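Local coordinates for protein glutathione S-transferase 1 (PDB 4Q5F) that conjugates reduced glutathione to a wide range of hydrophobic electrophiles and can also act as a glutathione peroxidase, at residues Q15-Y20 and E42-K47. Numbering follows the deposited sequence.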
loop_
_atom_site.group_PDB
_atom_site.type_symbol
_atom_site.label_atom_id
_atom_site.label_comp_id
_atom_site.label_asym_id
_atom_site.label_seq_id
_atom_site.Cartn_x
_atom_site.Cartn_y
_atom_site.Cartn_z
ATOM N N GLN B 15 -21.776 12.430 -6.393
ATOM C CA GLN B 15 -22.081 12.542 -4.969
ATOM C C GLN B 15 -21.181 11.645 -4.120
ATOM O O GLN B 15 -21.068 10.445 -4.374
ATOM C CB GLN B 15 -23.551 12.203 -4.723
ATOM C CG GLN B 15 -24.496 13.348 -5.059
ATOM C CD GLN B 15 -25.957 12.956 -4.970
ATOM O OE1 GLN B 15 -26.307 11.780 -5.076
ATOM N NE2 GLN B 15 -26.820 13.945 -4.773
ATOM N N TYR B 16 -20.560 12.243 -3.103
ATOM C CA TYR B 16 -19.555 11.567 -2.287
ATOM C C TYR B 16 -19.976 11.435 -0.826
ATOM O O TYR B 16 -20.401 12.407 -0.202
ATOM C CB TYR B 16 -18.235 12.340 -2.345
ATOM C CG TYR B 16 -17.580 12.343 -3.706
ATOM C CD1 TYR B 16 -16.958 11.206 -4.202
ATOM C CD2 TYR B 16 -17.572 13.488 -4.492
ATOM C CE1 TYR B 16 -16.354 11.205 -5.445
ATOM C CE2 TYR B 16 -16.970 13.498 -5.735
ATOM C CZ TYR B 16 -16.362 12.355 -6.206
ATOM O OH TYR B 16 -15.761 12.362 -7.444
ATOM N N LYS B 17 -19.843 10.225 -0.288
ATOM C CA LYS B 17 -20.034 9.984 1.138
ATOM C C LYS B 17 -18.850 9.203 1.708
ATOM O O LYS B 17 -18.551 8.092 1.266
ATOM C CB LYS B 17 -21.337 9.223 1.392
ATOM C CG LYS B 17 -21.572 8.870 2.854
ATOM C CD LYS B 17 -22.981 8.348 3.072
ATOM C CE LYS B 17 -23.073 7.425 4.276
ATOM N NZ LYS B 17 -23.536 6.065 3.882
ATOM N N LEU B 18 -18.178 9.803 2.687
ATOM C CA LEU B 18 -17.056 9.170 3.367
ATOM C C LEU B 18 -17.501 8.681 4.737
ATOM O O LEU B 18 -17.999 9.461 5.547
ATOM C CB LEU B 18 -15.904 10.165 3.525
ATOM C CG LEU B 18 -14.656 9.651 4.251
ATOM C CD1 LEU B 18 -13.888 8.668 3.379
ATOM C CD2 LEU B 18 -13.768 10.809 4.675
ATOM N N THR B 19 -17.315 7.387 4.987
ATOM C CA THR B 19 -17.691 6.781 6.261
ATOM C C THR B 19 -16.451 6.383 7.055
ATOM O O THR B 19 -15.687 5.515 6.638
ATOM C CB THR B 19 -18.583 5.541 6.050
ATOM O OG1 THR B 19 -19.765 5.917 5.334
ATOM C CG2 THR B 19 -18.986 4.921 7.382
ATOM N N TYR B 20 -16.265 7.029 8.200
ATOM C CA TYR B 20 -15.142 6.742 9.084
ATOM C C TYR B 20 -15.544 7.084 10.513
ATOM O O TYR B 20 -16.623 7.629 10.743
ATOM C CB TYR B 20 -13.905 7.545 8.665
ATOM C CG TYR B 20 -12.624 7.080 9.323
ATOM C CD1 TYR B 20 -12.093 5.827 9.046
ATOM C CD2 TYR B 20 -11.947 7.892 10.224
ATOM C CE1 TYR B 20 -10.927 5.395 9.647
ATOM C CE2 TYR B 20 -10.779 7.469 10.828
ATOM C CZ TYR B 20 -10.274 6.220 10.536
ATOM O OH TYR B 20 -9.112 5.793 11.133
ATOM N N GLU B 42 -20.349 14.143 1.963
ATOM C CA GLU B 42 -20.881 13.832 3.284
ATOM C C GLU B 42 -19.791 13.234 4.160
ATOM O O GLU B 42 -19.333 12.114 3.925
ATOM C CB GLU B 42 -22.066 12.869 3.199
ATOM C CG GLU B 42 -22.512 12.349 4.566
ATOM C CD GLU B 42 -23.826 11.592 4.518
ATOM O OE1 GLU B 42 -24.575 11.745 3.531
ATOM O OE2 GLU B 42 -24.110 10.840 5.475
ATOM N N ASP B 43 -19.379 13.993 5.167
ATOM C CA ASP B 43 -18.392 13.523 6.126
ATOM C C ASP B 43 -19.096 12.707 7.204
ATOM O O ASP B 43 -19.271 13.167 8.334
ATOM C CB ASP B 43 -17.648 14.712 6.739
ATOM C CG ASP B 43 -16.449 14.288 7.572
ATOM O OD1 ASP B 43 -16.126 13.082 7.595
ATOM O OD2 ASP B 43 -15.818 15.169 8.192
ATOM N N ASN B 44 -19.503 11.493 6.844
ATOM C CA ASN B 44 -20.245 10.637 7.761
ATOM C C ASN B 44 -19.348 10.068 8.849
ATOM O O ASN B 44 -18.732 9.017 8.675
ATOM C CB ASN B 44 -20.925 9.489 7.016
ATOM C CG ASN B 44 -21.744 8.605 7.940
ATOM O OD1 ASN B 44 -22.218 9.053 8.984
ATOM N ND2 ASN B 44 -21.910 7.342 7.564
ATOM N N ARG B 45 -19.279 10.771 9.972
ATOM C CA ARG B 45 -18.505 10.306 11.109
ATOM C C ARG B 45 -19.375 9.396 11.973
ATOM O O ARG B 45 -20.426 9.803 12.468
ATOM C CB ARG B 45 -17.952 11.499 11.885
ATOM C CG ARG B 45 -16.970 12.319 11.047
ATOM C CD ARG B 45 -16.645 13.660 11.671
ATOM N NE ARG B 45 -15.250 13.739 12.107
ATOM C CZ ARG B 45 -14.294 14.447 11.508
ATOM N NH1 ARG B 45 -14.547 15.173 10.425
ATOM N NH2 ARG B 45 -13.064 14.434 12.004
ATOM N N LEU B 46 -18.922 8.157 12.134
ATOM C CA LEU B 46 -19.745 7.078 12.665
ATOM C C LEU B 46 -19.562 6.912 14.170
ATOM O O LEU B 46 -18.437 6.909 14.674
ATOM C CB LEU B 46 -19.378 5.771 11.955
ATOM C CG LEU B 46 -20.363 4.605 12.020
ATOM C CD1 LEU B 46 -21.485 4.792 11.008
ATOM C CD2 LEU B 46 -19.637 3.291 11.783
ATOM N N LYS B 47 -20.674 6.773 14.883
ATOM C CA LYS B 47 -20.641 6.543 16.322
ATOM C C LYS B 47 -20.257 5.093 16.601
ATOM O O LYS B 47 -20.610 4.195 15.834
ATOM C CB LYS B 47 -22.008 6.853 16.941
ATOM C CG LYS B 47 -22.509 8.264 16.660
ATOM C CD LYS B 47 -23.918 8.491 17.197
ATOM C CE LYS B 47 -24.979 7.806 16.344
ATOM N NZ LYS B 47 -25.012 8.324 14.945
#
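Lys17 and Glu42 lie side by side on one face of a parallel strand pair, and the methylenes of Lys17 run alongside the Glu42 side chain, with Lys17 CD 3.6 Å from Glu42 OE2. Their charged ends do not meet, Lys17 NZ and Glu42 OE2 being 5.1 Å apart; the ammonium group of Lys17 forms a salt bridge with Glu67 on strand 65-68 instead. The side chain of Asn44 runs alongside Thr19, its CG set opposite the backbone N (chi1 -178°), and brings ND2 to 3.4 Å from Thr19 OG1, a weak hydrogen bond; the same ND2 sits 3.5 Å from Lys17 CE. Beneath these side chains the backbones interlock. Glu42 N donates to Tyr16 O, Leu18 N to Glu42 O (2.9 Å), Tyr20 N to Asn44 O and Leu46 N to Tyr20 O (2.7 Å), whereas the bond from Asn44 N to Leu18 O is weak and bent to 123°, where the chain makes an inverse gamma turn centred on Asp43. On the other face, Leu18 packs on Ala30 and Arg31 of helix 27-37, and Asp43 forms salt bridges with Arg31 and Arg45. Tyr20, whose hydroxyl is hydrogen-bonded to Leu26 N, touches the bound glutathione, and Leu46 packs against Trp51 of the same pocket. Strands 16-21 and 42-46, joined through helix 27-37, form the beta-alpha-beta unit that opens the thioredoxin-like N-terminal domain of glutathione transferases.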